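Long-range contacts in S3-RNase (Pyrus pyrifolia, PDB 1IQQ), which cleaves RNA as a T2-family ribonuclease of the pistil and is responsible for gametophytic self-incompatibility in Japanese pear: residues Q9-V14 against I67-F72; C22-D27 against F72-N77; K132-D137 against P194-K199. One frame throughout, in Å; residues are numbered along the deposited sequence.

Interaction 1: residues Q9-V14 against I67-F72; sequences QYQLAV and IWPNVF
V71 turns its side chain toward Q9-V14, and Q11 lies across it. Followed outward from CB, the Q11 chain is extended beyond CG, which stands beside the backbone N and opposite the carbonyl carbon (chi1 -60°); this carries the amide past the V71 methyl to the proline. CG of Q11 packs on CG1 of V71 at 3.8 Å, and CD of Q11 also lies against this methyl. At the tip, NE2 of Q11 rests 3.6 Å from CG of P69, the two side chains crossing at about a right angle. Both polar atoms of the amide are engaged outside the two segments, OE1 by the backbone N of D27 and NE2 by OG1 of T31, which fixes the rotation of the group. Replacing Q11 by alanine would remove the amide, and D27 N and T31 OG1 would probably lose these partners while a gap opened beside the V71 methyl and the P69 ring.

V14 uses a single methyl twice: its CG1 touches CG2 of V71 at 3.7 Å and CZ of F72 at 3.7 Å, meeting the aromatic ring obliquely. No direct hydrogen bond joins the segments. Instead a water donates to OE1 of Q9 (3.0 Å) and to O of P69 (2.8 Å), and accepts from N of V71 (2.9 Å), tying the end of strand 3-10 to the loop backbone. Q9, N70 and V71 probably belong, as in relatives, to the site for the 3'-phosphate-bearing terminal nucleotide of RNA; the water and the V71 packing are therefore likely to help place them. OD1 of N70 accepts from N of F72, an Asx turn. The contact lies where strand 3-10 passes into helix 11-14; V14 also packs on V165 of strand 161-171, and P69 on T31 of strand 30-38, while W68 leads back into helix 58-67.

Interaction 2: residues C22-D27 against F72-N77; sequences CKDPPD and FDRTKN
Two hydrogen bonds join K23 and D24 to the chain at F72-R74. The backbone N of K23 donates to O of F72 at 2.8 Å, nearly straight at 170°. Next to it the D24 carboxylate reaches over to the backbone: its OD2 accepts from N of R74 at 2.7 Å and is met nearly along the C-O axis. CG of D24 stands beside its own backbone N (chi1 -53°), which turns the carboxylate to the start of the 3-10 segment 74-76. A water donates to the other oxygen, OD1 of D24, and to OD1 of D73, bridging two carboxylates. OD1 of D73 also takes both OG1 and N of T75 from one face of its plane, the latter bond forming an Asx turn.

Van der Waals contacts flank these bonds. CD of K23 lies 3.6 Å from OD2 of D73, but the chain bends at its last torsion and NZ of K23 remains 5.2 Å from OD2 of D73, so the ammonium makes no direct salt bridge there. CB of R74 lies 3.4 Å from OD2 of D24. SG of C22, bound in a disulfide to C15, approaches the F72 ring obliquely in a sulfur-aromatic contact, 3.8 Å from CD1.

Chemically, the contact is held by backbone amides rather than by ion pairing. Donors from the main chain and T75, with the bridging water, probably ease the closeness of the D24 and D73 carboxylates, and the nearby K23 ammonium may add diffuse electrostatic compensation.

Interaction 3: residues K132-D137 against P194-K199; sequences KRALLD and PTNNIK
K132 and R133 run antiparallel to I198 and K199, K132 with K199 forming a non-hydrogen-bonded pair and R133 with I198 a hydrogen-bonded one. N of R133 donates to O of I198 at 2.7 Å, and N of I198 returns a bond to O of R133 at 2.9 Å. N197 and I198 both face R133, a G1 beta bulge, with N197 at positive phi (64°). Beyond the bulge, N of L135 donates to O of T195 at 2.9 Å, and a water links that same oxygen to N of L136, so the T195 carbonyl receives the first turn of helix 135-143.

L135 carries the side-chain packing. Its CG swings opposite its own backbone N (chi1 172°), which brings CD1 of L135 to within 3.8 Å of CD1 of I198, the two chains crossing obliquely. Nearer its root, CB of L135 lies 3.4 Å from O of P194. On the sheet face shared by K132 and K199, CD of K132 passes 3.7 Å from OD1 of N197, a contact through the aliphatic part of the lysine. R133 points to the other face with I198; its CB lies 3.5 Å from O of I198, and its extended chain delivers NE to the backbone O of Y200, the C-terminal residue.

Strand 132-133 thus adds an outer strand to the sheet through strand 198-199, which on its other side pairs in parallel with strand 161-171 by backbone bonds of K199 to T162 and L164. I198 packs inward on L164 and C155, and L135 on L153 of strand 152-158, seating the start of helix 135-143 against the sheet.

Interactions 1 and 2 are neighbours, their centres 8 Å apart, and share F72. They also touch directly through a probable hydrogen bond between N70 N and N77 OD1. Their segments alternate along the chain, and together the two contacts hold the 67-77 chain against strand 3-10, helix 11-14 and the loop that follows, beside the probable RNA-binding residues. Interaction 3 follows both in sequence and lies apart, with its centre about 21 Å from that of interaction 1 and about 28 Å from that of interaction 2. Interactions 1 and 3 nevertheless reach the same mixed sheet, which links the region near the binding site to the strand at the C-terminus.

Interaction 1: residues Q9-V14 against I67-F72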
ATOM      1  N   GLN A   9      -1.192   3.944   0.506  1.00  5.94           N
ATOM      2  CA  GLN A   9      -2.387   4.816   0.288  1.00  5.13           C
ATOM      3  C   GLN A   9      -2.073   6.231   0.631  1.00  5.76           C
ATOM      4  O   GLN A   9      -1.398   6.483   1.647  1.00  6.88           O
ATOM      5  CB  GLN A   9      -3.570   4.296   1.145  1.00  5.88           C
ATOM      6  CG  GLN A   9      -3.296   4.374   2.663  1.00  7.00           C
ATOM      7  CD  GLN A   9      -4.378   3.746   3.499  1.00 10.49           C
ATOM      8  OE1 GLN A   9      -4.189   3.580   4.731  1.00 16.41           O
ATOM      9  NE2 GLN A   9      -5.494   3.399   2.903  1.00 10.98           N
ATOM     10  N   TYR A  10      -2.521   7.179  -0.210  1.00  6.12           N
ATOM     11  CA  TYR A  10      -2.287   8.615   0.006  1.00  4.68           C
ATOM     12  C   TYR A  10      -3.392   9.102   0.941  1.00  7.04           C
ATOM     13  O   TYR A  10      -4.553   9.133   0.556  1.00  7.03           O
ATOM     14  CB  TYR A  10      -2.364   9.273  -1.379  1.00  4.63           C
ATOM     15  CG  TYR A  10      -2.196  10.768  -1.319  1.00  6.40           C
ATOM     16  CD1 TYR A  10      -1.189  11.353  -0.595  1.00  5.12           C
ATOM     17  CD2 TYR A  10      -3.031  11.602  -2.041  1.00  7.69           C
ATOM     18  CE1 TYR A  10      -0.977  12.743  -0.573  1.00  8.33           C
ATOM     19  CE2 TYR A  10      -2.857  12.965  -2.046  1.00  6.70           C
ATOM     20  CZ  TYR A  10      -1.840  13.563  -1.307  1.00  7.04           C
ATOM     21  OH  TYR A  10      -1.683  14.958  -1.212  1.00  9.06           O
ATOM     22  N   GLN A  11      -2.991   9.411   2.181  1.00  6.81           N
ATOM     23  CA  GLN A  11      -3.993   9.673   3.217  1.00  6.71           C
ATOM     24  C   GLN A  11      -5.026  10.753   2.869  1.00  7.77           C
ATOM     25  O   GLN A  11      -6.190  10.547   3.153  1.00  8.58           O
ATOM     26  CB  GLN A  11      -3.261  10.045   4.523  1.00  8.29           C
ATOM     27  CG  GLN A  11      -2.329   8.959   5.039  1.00  7.40           C
ATOM     28  CD  GLN A  11      -1.716   9.373   6.362  1.00 10.63           C
ATOM     29  OE1 GLN A  11      -2.063  10.436   6.937  1.00  9.87           O
ATOM     30  NE2 GLN A  11      -0.823   8.550   6.882  1.00  8.75           N
ATOM     31  N   LEU A  12      -4.562  11.842   2.263  1.00  7.57           N
ATOM     32  CA  LEU A  12      -5.479  12.947   1.912  1.00  8.97           C
ATOM     33  C   LEU A  12      -6.600  12.439   1.048  1.00 10.97           C
ATOM     34  O   LEU A  12      -7.785  12.778   1.255  1.00 12.57           O
ATOM     35  CB  LEU A  12      -4.717  14.056   1.176  1.00  8.86           C
ATOM     36  CG  LEU A  12      -5.492  15.364   0.982  1.00 13.08           C
ATOM     37  CD1 LEU A  12      -5.455  16.209   2.321  1.00 17.71           C
ATOM     38  CD2 LEU A  12      -4.838  16.200  -0.079  1.00 13.83           C
ATOM     39  N   ALA A  13      -6.293  11.572   0.091  1.00  7.11           N
ATOM     40  CA  ALA A  13      -7.325  11.048  -0.772  1.00  7.45           C
ATOM     41  C   ALA A  13      -8.185   9.968  -0.139  1.00 10.09           C
ATOM     42  O   ALA A  13      -9.411   9.869  -0.381  1.00 11.15           O
ATOM     43  CB  ALA A  13      -6.664  10.512  -2.083  1.00  7.24           C
ATOM     44  N   VAL A  14      -7.585   9.106   0.671  1.00  8.66           N
ATOM     45  CA  VAL A  14      -8.347   8.075   1.372  1.00  9.33           C
ATOM     46  C   VAL A  14      -9.444   8.747   2.207  1.00  9.00           C
ATOM     47  O   VAL A  14     -10.570   8.257   2.243  1.00 11.94           O
ATOM     48  CB  VAL A  14      -7.423   7.280   2.364  1.00 12.36           C
ATOM     49  CG1 VAL A  14      -8.213   6.267   3.191  1.00 14.07           C
ATOM     50  CG2 VAL A  14      -6.347   6.540   1.542  1.00 12.85           C
ATOM     51  N   ILE A  67       3.987   4.502  10.163  1.00  8.52           N
ATOM     52  CA  ILE A  67       4.153   3.916   8.812  1.00  8.65           C
ATOM     53  C   ILE A  67       2.890   3.219   8.392  1.00  7.66           C
ATOM     54  O   ILE A  67       2.630   3.106   7.159  1.00  9.13           O
ATOM     55  CB  ILE A  67       5.342   2.888   8.847  1.00  9.52           C
ATOM     56  CG1 ILE A  67       6.656   3.668   8.958  1.00 10.77           C
ATOM     57  CG2 ILE A  67       5.368   1.998   7.568  1.00 13.23           C
ATOM     58  CD1 ILE A  67       7.797   2.751   9.349  1.00 15.76           C
ATOM     59  N   TRP A  68       2.078   2.781   9.320  1.00  7.33           N
ATOM     60  CA  TRP A  68       0.863   2.024   8.990  1.00  7.33           C
ATOM     61  C   TRP A  68      -0.320   2.411   9.883  1.00  6.37           C
ATOM     62  O   TRP A  68      -0.964   1.579  10.489  1.00  7.36           O
ATOM     63  CB  TRP A  68       1.100   0.504   9.115  1.00  9.24           C
ATOM     64  CG  TRP A  68       0.086  -0.375   8.395  1.00  8.38           C
ATOM     65  CD1 TRP A  68      -1.159  -0.022   7.948  1.00  7.91           C
ATOM     66  CD2 TRP A  68       0.283  -1.746   8.023  1.00  7.60           C
ATOM     67  NE1 TRP A  68      -1.755  -1.126   7.284  1.00  7.65           N
ATOM     68  CE2 TRP A  68      -0.877  -2.178   7.335  1.00  6.83           C
ATOM     69  CE3 TRP A  68       1.348  -2.650   8.210  1.00 10.83           C
ATOM     70  CZ2 TRP A  68      -0.997  -3.477   6.830  1.00  9.19           C
ATOM     71  CZ3 TRP A  68       1.249  -3.958   7.709  1.00  9.01           C
ATOM     72  CH2 TRP A  68       0.073  -4.355   7.014  1.00  7.40           C
ATOM     73  N   PRO A  69      -0.627   3.726   9.947  1.00  6.86           N
ATOM     74  CA  PRO A  69      -1.790   4.107  10.789  1.00  8.15           C
ATOM     75  C   PRO A  69      -3.132   3.680  10.202  1.00  9.37           C
ATOM     76  O   PRO A  69      -3.283   3.511   9.005  1.00  9.62           O
ATOM     77  CB  PRO A  69      -1.722   5.645  10.781  1.00  8.83           C
ATOM     78  CG  PRO A  69      -1.064   5.940   9.382  1.00 10.31           C
ATOM     79  CD  PRO A  69       0.037   4.910   9.356  1.00  8.78           C
ATOM     80  N   ASN A  70      -4.140   3.502  11.065  1.00  9.18           N
ATOM     81  CA  ASN A  70      -5.541   3.361  10.649  1.00  8.43           C
ATOM     82  C   ASN A  70      -5.895   4.854  10.524  1.00 10.77           C
ATOM     83  O   ASN A  70      -6.038   5.576  11.526  1.00 12.61           O
ATOM     84  CB  ASN A  70      -6.375   2.746  11.810  1.00 11.60           C
ATOM     85  CG  ASN A  70      -7.828   2.720  11.515  1.00 17.92           C
ATOM     86  OD1 ASN A  70      -8.309   3.458  10.663  1.00 21.06           O
ATOM     87  ND2 ASN A  70      -8.568   1.921  12.272  1.00 19.39           N
ATOM     88  N   VAL A  71      -5.968   5.337   9.288  1.00 10.70           N
ATOM     89  CA  VAL A  71      -6.219   6.735   9.032  1.00 11.32           C
ATOM     90  C   VAL A  71      -7.596   7.227   9.456  1.00 10.51           C
ATOM     91  O   VAL A  71      -7.769   8.442   9.634  1.00 14.24           O
ATOM     92  CB  VAL A  71      -6.009   7.054   7.515  1.00 13.47           C
ATOM     93  CG1 VAL A  71      -4.574   6.758   7.151  1.00 14.18           C
ATOM     94  CG2 VAL A  71      -6.946   6.255   6.668  1.00 13.35           C
ATOM     95  N   PHE A  72      -8.547   6.329   9.610  1.00 13.36           N
ATOM     96  CA  PHE A  72      -9.910   6.733  10.000  1.00 12.89           C
ATOM     97  C   PHE A  72     -10.008   7.001  11.503  1.00 16.37           C
ATOM     98  O   PHE A  72     -10.768   7.918  11.922  1.00 14.79           O
ATOM     99  CB  PHE A  72     -10.912   5.634   9.607  1.00 14.65           C
ATOM    100  CG  PHE A  72     -10.974   5.430   8.117  1.00 17.56           C
ATOM    101  CD1 PHE A  72     -11.800   6.248   7.345  1.00 19.63           C
ATOM    102  CD2 PHE A  72     -10.179   4.503   7.497  1.00 24.48           C
ATOM    103  CE1 PHE A  72     -11.829   6.154   5.962  1.00 22.85           C
ATOM    104  CE2 PHE A  72     -10.184   4.386   6.076  1.00 21.59           C
ATOM    105  CZ  PHE A  72     -11.015   5.223   5.323  1.00 21.42           C
TER
HETATM  106  O   HOH W   1      -5.551   3.241   7.344  1.00 14.87           O

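Interaction 2: residues C22-D27 against F72-N77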
ATOM      1  N   CYS A  22     -12.619  10.426   8.340  1.00 12.06           N
ATOM      2  CA  CYS A  22     -11.334  10.247   9.054  1.00 12.05           C
ATOM      3  C   CYS A  22     -11.471  11.154  10.268  1.00 13.53           C
ATOM      4  O   CYS A  22     -11.594  12.360  10.105  1.00 15.71           O
ATOM      5  CB  CYS A  22     -10.160  10.754   8.216  1.00 13.73           C
ATOM      6  SG  CYS A  22      -9.851   9.516   6.909  1.00 13.96           S
ATOM      7  N   LYS A  23     -11.422  10.592  11.479  1.00 13.87           N
ATOM      8  CA  LYS A  23     -11.588  11.404  12.683  1.00 13.06           C
ATOM      9  C   LYS A  23     -10.280  12.168  12.955  1.00 11.12           C
ATOM     10  O   LYS A  23     -10.247  13.192  13.670  1.00 14.64           O
ATOM     11  CB  LYS A  23     -11.946  10.501  13.888  1.00 13.11           C
ATOM     12  CG  LYS A  23     -13.262   9.743  13.864  1.00 21.60           C
ATOM     13  CD  LYS A  23     -13.334   8.908  15.143  1.00 26.19           C
ATOM     14  CE  LYS A  23     -14.665   8.227  15.340  1.00 30.99           C
ATOM     15  NZ  LYS A  23     -15.775   9.199  15.399  1.00 28.77           N
ATOM     16  N   ASP A  24      -9.162  11.657  12.411  1.00 11.81           N
ATOM     17  CA  ASP A  24      -7.871  12.295  12.609  1.00 11.76           C
ATOM     18  C   ASP A  24      -7.504  13.019  11.268  1.00 13.32           C
ATOM     19  O   ASP A  24      -7.818  12.510  10.176  1.00 13.65           O
ATOM     20  CB  ASP A  24      -6.780  11.228  12.906  1.00 16.37           C
ATOM     21  CG  ASP A  24      -7.151  10.294  14.062  1.00 20.36           C
ATOM     22  OD1 ASP A  24      -7.642  10.780  15.101  1.00 17.88           O
ATOM     23  OD2 ASP A  24      -6.967   9.060  13.924  1.00 18.88           O
ATOM     24  N   PRO A  25      -6.858  14.188  11.334  1.00 12.26           N
ATOM     25  CA  PRO A  25      -6.506  14.911  10.100  1.00 12.43           C
ATOM     26  C   PRO A  25      -5.432  14.154   9.307  1.00 11.34           C
ATOM     27  O   PRO A  25      -4.406  13.799   9.864  1.00 12.11           O
ATOM     28  CB  PRO A  25      -6.052  16.255  10.611  1.00 14.94           C
ATOM     29  CG  PRO A  25      -5.423  15.885  11.988  1.00 15.96           C
ATOM     30  CD  PRO A  25      -6.299  14.813  12.546  1.00 16.42           C
ATOM     31  N   PRO A  26      -5.672  13.897   8.015  1.00 11.35           N
ATOM     32  CA  PRO A  26      -4.664  13.170   7.241  1.00 10.50           C
ATOM     33  C   PRO A  26      -3.480  14.004   6.873  1.00 10.57           C
ATOM     34  O   PRO A  26      -3.567  15.224   6.733  1.00 13.35           O
ATOM     35  CB  PRO A  26      -5.453  12.710   6.001  1.00 10.47           C
ATOM     36  CG  PRO A  26      -6.428  13.899   5.807  1.00 11.44           C
ATOM     37  CD  PRO A  26      -6.921  14.053   7.260  1.00 11.16           C
ATOM     38  N   ASP A  27      -2.376  13.322   6.626  1.00  9.59           N
ATOM     39  CA  ASP A  27      -1.183  13.959   6.142  1.00  9.36           C
ATOM     40  C   ASP A  27      -1.162  13.799   4.608  1.00  9.22           C
ATOM     41  O   ASP A  27      -1.826  12.906   4.052  1.00  9.57           O
ATOM     42  CB  ASP A  27       0.088  13.264   6.658  1.00 11.07           C
ATOM     43  CG  ASP A  27       0.292  13.486   8.146  1.00 16.10           C
ATOM     44  OD1 ASP A  27       0.793  12.566   8.828  1.00 17.07           O
ATOM     45  OD2 ASP A  27      -0.035  14.584   8.648  1.00 15.48           O
ATOM     46  N   PHE A  72      -8.547   6.329   9.610  1.00 13.36           N
ATOM     47  CA  PHE A  72      -9.910   6.733  10.000  1.00 12.89           C
ATOM     48  C   PHE A  72     -10.008   7.001  11.503  1.00 16.37           C
ATOM     49  O   PHE A  72     -10.768   7.918  11.922  1.00 14.79           O
ATOM     50  CB  PHE A  72     -10.912   5.634   9.607  1.00 14.65           C
ATOM     51  CG  PHE A  72     -10.974   5.430   8.117  1.00 17.56           C
ATOM     52  CD1 PHE A  72     -11.800   6.248   7.345  1.00 19.63           C
ATOM     53  CD2 PHE A  72     -10.179   4.503   7.497  1.00 24.48           C
ATOM     54  CE1 PHE A  72     -11.829   6.154   5.962  1.00 22.85           C
ATOM     55  CE2 PHE A  72     -10.184   4.386   6.076  1.00 21.59           C
ATOM     56  CZ  PHE A  72     -11.015   5.223   5.323  1.00 21.42           C
ATOM     57  N   ASP A  73      -9.248   6.267  12.315  1.00 13.00           N
ATOM     58  CA  ASP A  73      -9.332   6.433  13.790  1.00 11.42           C
ATOM     59  C   ASP A  73      -8.141   5.700  14.394  1.00 14.69           C
ATOM     60  O   ASP A  73      -8.159   4.441  14.482  1.00 13.33           O
ATOM     61  CB  ASP A  73     -10.649   5.851  14.286  1.00 14.77           C
ATOM     62  CG  ASP A  73     -10.886   6.070  15.786  1.00 18.64           C
ATOM     63  OD1 ASP A  73      -9.986   6.552  16.482  1.00 17.26           O
ATOM     64  OD2 ASP A  73     -11.997   5.727  16.219  1.00 23.74           O
ATOM     65  N   ARG A  74      -7.144   6.480  14.780  1.00 14.03           N
ATOM     66  CA  ARG A  74      -5.931   5.908  15.353  1.00 13.82           C
ATOM     67  C   ARG A  74      -6.171   5.134  16.666  1.00 16.67           C
ATOM     68  O   ARG A  74      -5.343   4.306  17.068  1.00 16.53           O
ATOM     69  CB  ARG A  74      -4.879   6.982  15.562  1.00 16.85           C
ATOM     70  CG  ARG A  74      -5.181   7.982  16.683  1.00 19.87           C
ATOM     71  CD  ARG A  74      -3.996   8.921  16.871  1.00 24.20           C
ATOM     72  NE  ARG A  74      -2.766   8.135  16.836  1.00 36.98           N
ATOM     73  CZ  ARG A  74      -1.553   8.603  16.526  1.00 41.45           C
ATOM     74  NH1 ARG A  74      -1.361   9.897  16.215  1.00 45.60           N
ATOM     75  NH2 ARG A  74      -0.529   7.757  16.491  1.00 37.58           N
ATOM     76  N   THR A  75      -7.283   5.400  17.346  1.00 16.91           N
ATOM     77  CA  THR A  75      -7.586   4.627  18.550  1.00 18.62           C
ATOM     78  C   THR A  75      -7.938   3.175  18.229  1.00 19.03           C
ATOM     79  O   THR A  75      -7.981   2.349  19.157  1.00 20.11           O
ATOM     80  CB  THR A  75      -8.799   5.220  19.383  1.00 14.95           C
ATOM     81  OG1 THR A  75     -10.014   5.159  18.664  1.00 21.82           O
ATOM     82  CG2 THR A  75      -8.512   6.608  19.774  1.00 18.42           C
ATOM     83  N   LYS A  76      -8.204   2.838  16.949  1.00 15.42           N
ATOM     84  CA  LYS A  76      -8.548   1.478  16.528  1.00 16.11           C
ATOM     85  C   LYS A  76      -7.317   0.784  15.902  1.00 13.31           C
ATOM     86  O   LYS A  76      -7.471  -0.294  15.313  1.00 16.89           O
ATOM     87  CB  LYS A  76      -9.697   1.476  15.485  1.00 19.50           C
ATOM     88  CG  LYS A  76     -11.038   2.152  15.918  1.00 23.75           C
ATOM     89  CD  LYS A  76     -12.082   1.922  14.744  1.00 29.98           C
ATOM     90  CE  LYS A  76     -13.487   2.510  14.979  1.00 33.22           C
ATOM     91  NZ  LYS A  76     -14.109   2.091  16.308  1.00 33.39           N
ATOM     92  N   ASN A  77      -6.155   1.394  16.006  1.00 11.83           N
ATOM     93  CA  ASN A  77      -4.931   0.803  15.445  1.00 11.19           C
ATOM     94  C   ASN A  77      -4.678  -0.646  15.888  1.00 11.92           C
ATOM     95  O   ASN A  77      -4.375  -1.464  15.023  1.00  9.59           O
ATOM     96  CB  ASN A  77      -3.659   1.586  15.809  1.00 10.08           C
ATOM     97  CG  ASN A  77      -3.423   2.879  14.956  1.00 12.16           C
ATOM     98  OD1 ASN A  77      -4.072   3.092  13.931  1.00 12.49           O
ATOM     99  ND2 ASN A  77      -2.472   3.715  15.384  1.00 11.81           N
TER
HETATM  100  O   HOH W   2      -8.816   9.329  17.031  1.00 23.34           O

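Interaction 3: residues K132-D137 against P194-K199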
ATOM      1  N   LYS A 132      -2.788  18.457 -11.667  1.00 10.70           N
ATOM      2  CA  LYS A 132      -3.325  17.434 -12.535  1.00 10.01           C
ATOM      3  C   LYS A 132      -2.137  16.876 -13.263  1.00 10.38           C
ATOM      4  O   LYS A 132      -1.271  17.616 -13.766  1.00 15.96           O
ATOM      5  CB  LYS A 132      -4.301  18.055 -13.552  1.00 15.94           C
ATOM      6  CG  LYS A 132      -5.670  18.312 -12.891  1.00 22.45           C
ATOM      7  CD  LYS A 132      -6.669  18.968 -13.884  1.00 28.40           C
ATOM      8  CE  LYS A 132      -7.956  19.428 -13.201  1.00 32.28           C
ATOM      9  NZ  LYS A 132      -8.842  20.151 -14.188  1.00 30.29           N
ATOM     10  N   ARG A 133      -2.043  15.556 -13.302  1.00  8.77           N
ATOM     11  CA  ARG A 133      -0.893  14.915 -13.896  1.00  9.04           C
ATOM     12  C   ARG A 133      -1.240  13.853 -14.944  1.00  8.62           C
ATOM     13  O   ARG A 133      -2.368  13.314 -14.962  1.00  8.27           O
ATOM     14  CB  ARG A 133      -0.129  14.254 -12.771  1.00 10.15           C
ATOM     15  CG  ARG A 133       0.242  15.309 -11.748  1.00 16.64           C
ATOM     16  CD  ARG A 133       1.029  14.651 -10.707  1.00 15.34           C
ATOM     17  NE  ARG A 133       1.313  15.570  -9.602  1.00  9.95           N
ATOM     18  CZ  ARG A 133       2.320  16.403  -9.543  1.00 10.80           C
ATOM     19  NH1 ARG A 133       3.206  16.463 -10.564  1.00 11.82           N
ATOM     20  NH2 ARG A 133       2.408  17.147  -8.441  1.00  9.43           N
ATOM     21  N   ALA A 134      -0.280  13.585 -15.845  1.00  7.26           N
ATOM     22  CA  ALA A 134      -0.425  12.474 -16.757  1.00  7.10           C
ATOM     23  C   ALA A 134      -0.108  11.153 -16.041  1.00  8.27           C
ATOM     24  O   ALA A 134       0.893  11.027 -15.276  1.00  6.98           O
ATOM     25  CB  ALA A 134       0.524  12.624 -17.950  1.00 12.26           C
ATOM     26  N   LEU A 135      -0.887  10.116 -16.302  1.00  6.53           N
ATOM     27  CA  LEU A 135      -0.652   8.803 -15.682  1.00  5.76           C
ATOM     28  C   LEU A 135       0.765   8.320 -15.940  1.00  7.63           C
ATOM     29  O   LEU A 135       1.368   7.787 -14.997  1.00  8.25           O
ATOM     30  CB  LEU A 135      -1.589   7.787 -16.302  1.00  7.59           C
ATOM     31  CG  LEU A 135      -1.370   6.349 -15.915  1.00  5.46           C
ATOM     32  CD1 LEU A 135      -1.591   6.180 -14.415  1.00  7.53           C
ATOM     33  CD2 LEU A 135      -2.333   5.431 -16.708  1.00  8.40           C
ATOM     34  N   LEU A 136       1.288   8.499 -17.152  1.00  6.50           N
ATOM     35  CA  LEU A 136       2.618   7.948 -17.472  1.00  6.96           C
ATOM     36  C   LEU A 136       3.679   8.590 -16.630  1.00  9.34           C
ATOM     37  O   LEU A 136       4.651   7.917 -16.369  1.00  8.78           O
ATOM     38  CB  LEU A 136       2.963   8.164 -18.953  1.00  9.08           C
ATOM     39  CG  LEU A 136       4.190   7.421 -19.456  1.00 10.44           C
ATOM     40  CD1 LEU A 136       4.118   5.936 -19.113  1.00 14.30           C
ATOM     41  CD2 LEU A 136       4.160   7.598 -21.011  1.00 13.85           C
ATOM     42  N   ASP A 137       3.518   9.865 -16.247  1.00  6.47           N
ATOM     43  CA  ASP A 137       4.558  10.492 -15.429  1.00  6.70           C
ATOM     44  C   ASP A 137       4.550   9.872 -14.026  1.00  8.70           C
ATOM     45  O   ASP A 137       5.627   9.673 -13.450  1.00  7.76           O
ATOM     46  CB  ASP A 137       4.369  12.007 -15.358  1.00  7.81           C
ATOM     47  CG  ASP A 137       4.635  12.698 -16.691  1.00 13.07           C
ATOM     48  OD1 ASP A 137       5.442  12.174 -17.477  1.00 14.41           O
ATOM     49  OD2 ASP A 137       4.033  13.763 -16.930  1.00 12.31           O
ATOM     50  N   PRO A 194      -7.230   7.017 -15.167  1.00  5.54           N
ATOM     51  CA  PRO A 194      -7.217   7.357 -16.590  1.00  5.80           C
ATOM     52  C   PRO A 194      -5.863   7.858 -17.041  1.00  6.74           C
ATOM     53  O   PRO A 194      -4.994   8.197 -16.229  1.00  8.60           O
ATOM     54  CB  PRO A 194      -8.275   8.431 -16.671  1.00  8.98           C
ATOM     55  CG  PRO A 194      -8.135   9.240 -15.233  1.00  9.17           C
ATOM     56  CD  PRO A 194      -7.862   8.062 -14.305  1.00  7.94           C
ATOM     57  N   THR A 195      -5.686   8.011 -18.361  1.00  7.22           N
ATOM     58  CA  THR A 195      -4.380   8.435 -18.860  1.00  5.87           C
ATOM     59  C   THR A 195      -3.982   9.866 -18.551  1.00  6.12           C
ATOM     60  O   THR A 195      -2.783  10.161 -18.557  1.00  8.25           O
ATOM     61  CB  THR A 195      -4.255   8.140 -20.380  1.00  8.11           C
ATOM     62  OG1 THR A 195      -5.205   8.946 -21.053  1.00 10.06           O
ATOM     63  CG2 THR A 195      -4.520   6.679 -20.702  1.00 10.62           C
ATOM     64  N   ASN A 196      -4.919  10.757 -18.259  1.00  5.87           N
ATOM     65  CA  ASN A 196      -4.578  12.114 -18.009  1.00  8.67           C
ATOM     66  C   ASN A 196      -5.477  12.710 -16.947  1.00  6.48           C
ATOM     67  O   ASN A 196      -6.524  12.130 -16.578  1.00  8.81           O
ATOM     68  CB  ASN A 196      -4.659  12.899 -19.339  1.00  6.51           C
ATOM     69  CG  ASN A 196      -3.892  14.191 -19.275  1.00 11.11           C
ATOM     70  OD1 ASN A 196      -2.937  14.315 -18.496  1.00 12.40           O
ATOM     71  ND2 ASN A 196      -4.267  15.155 -20.098  1.00 12.08           N
ATOM     72  N   ASN A 197      -5.004  13.841 -16.400  1.00  7.43           N
ATOM     73  CA  ASN A 197      -5.728  14.581 -15.388  1.00  7.42           C
ATOM     74  C   ASN A 197      -5.959  13.906 -14.075  1.00  9.31           C
ATOM     75  O   ASN A 197      -7.031  13.979 -13.508  1.00 10.21           O
ATOM     76  CB  ASN A 197      -7.029  15.101 -15.996  1.00  9.62           C
ATOM     77  CG  ASN A 197      -6.749  16.110 -17.060  1.00 10.71           C
ATOM     78  OD1 ASN A 197      -5.894  17.003 -16.881  1.00 14.45           O
ATOM     79  ND2 ASN A 197      -7.429  15.976 -18.219  1.00 12.86           N
ATOM     80  N   ILE A 198      -4.923  13.221 -13.589  1.00  8.74           N
ATOM     81  CA  ILE A 198      -4.976  12.622 -12.259  1.00  6.79           C
ATOM     82  C   ILE A 198      -4.436  13.644 -11.259  1.00  8.47           C
ATOM     83  O   ILE A 198      -3.321  14.113 -11.398  1.00  9.19           O
ATOM     84  CB  ILE A 198      -4.065  11.373 -12.220  1.00  7.21           C
ATOM     85  CG1 ILE A 198      -4.615  10.282 -13.178  1.00  8.97           C
ATOM     86  CG2 ILE A 198      -3.947  10.853 -10.753  1.00  8.57           C
ATOM     87  CD1 ILE A 198      -3.665   9.144 -13.398  1.00 10.14           C
ATOM     88  N   LYS A 199      -5.217  13.986 -10.256  1.00  7.20           N
ATOM     89  CA  LYS A 199      -4.742  14.940  -9.265  1.00  6.56           C
ATOM     90  C   LYS A 199      -3.868  14.290  -8.172  1.00  7.72           C
ATOM     91  O   LYS A 199      -4.219  13.274  -7.628  1.00  7.95           O
ATOM     92  CB  LYS A 199      -5.946  15.620  -8.540  1.00  8.79           C
ATOM     93  CG  LYS A 199      -5.532  16.577  -7.447  1.00 10.78           C
ATOM     94  CD  LYS A 199      -6.790  17.154  -6.744  1.00 16.64           C
ATOM     95  CE  LYS A 199      -6.344  17.937  -5.483  1.00 19.38           C
ATOM     96  NZ  LYS A 199      -7.469  18.766  -4.946  1.00 25.97           N
TER
HETATM   97  O   HOH W   3      -0.351   9.330 -19.504  1.00  9.70           O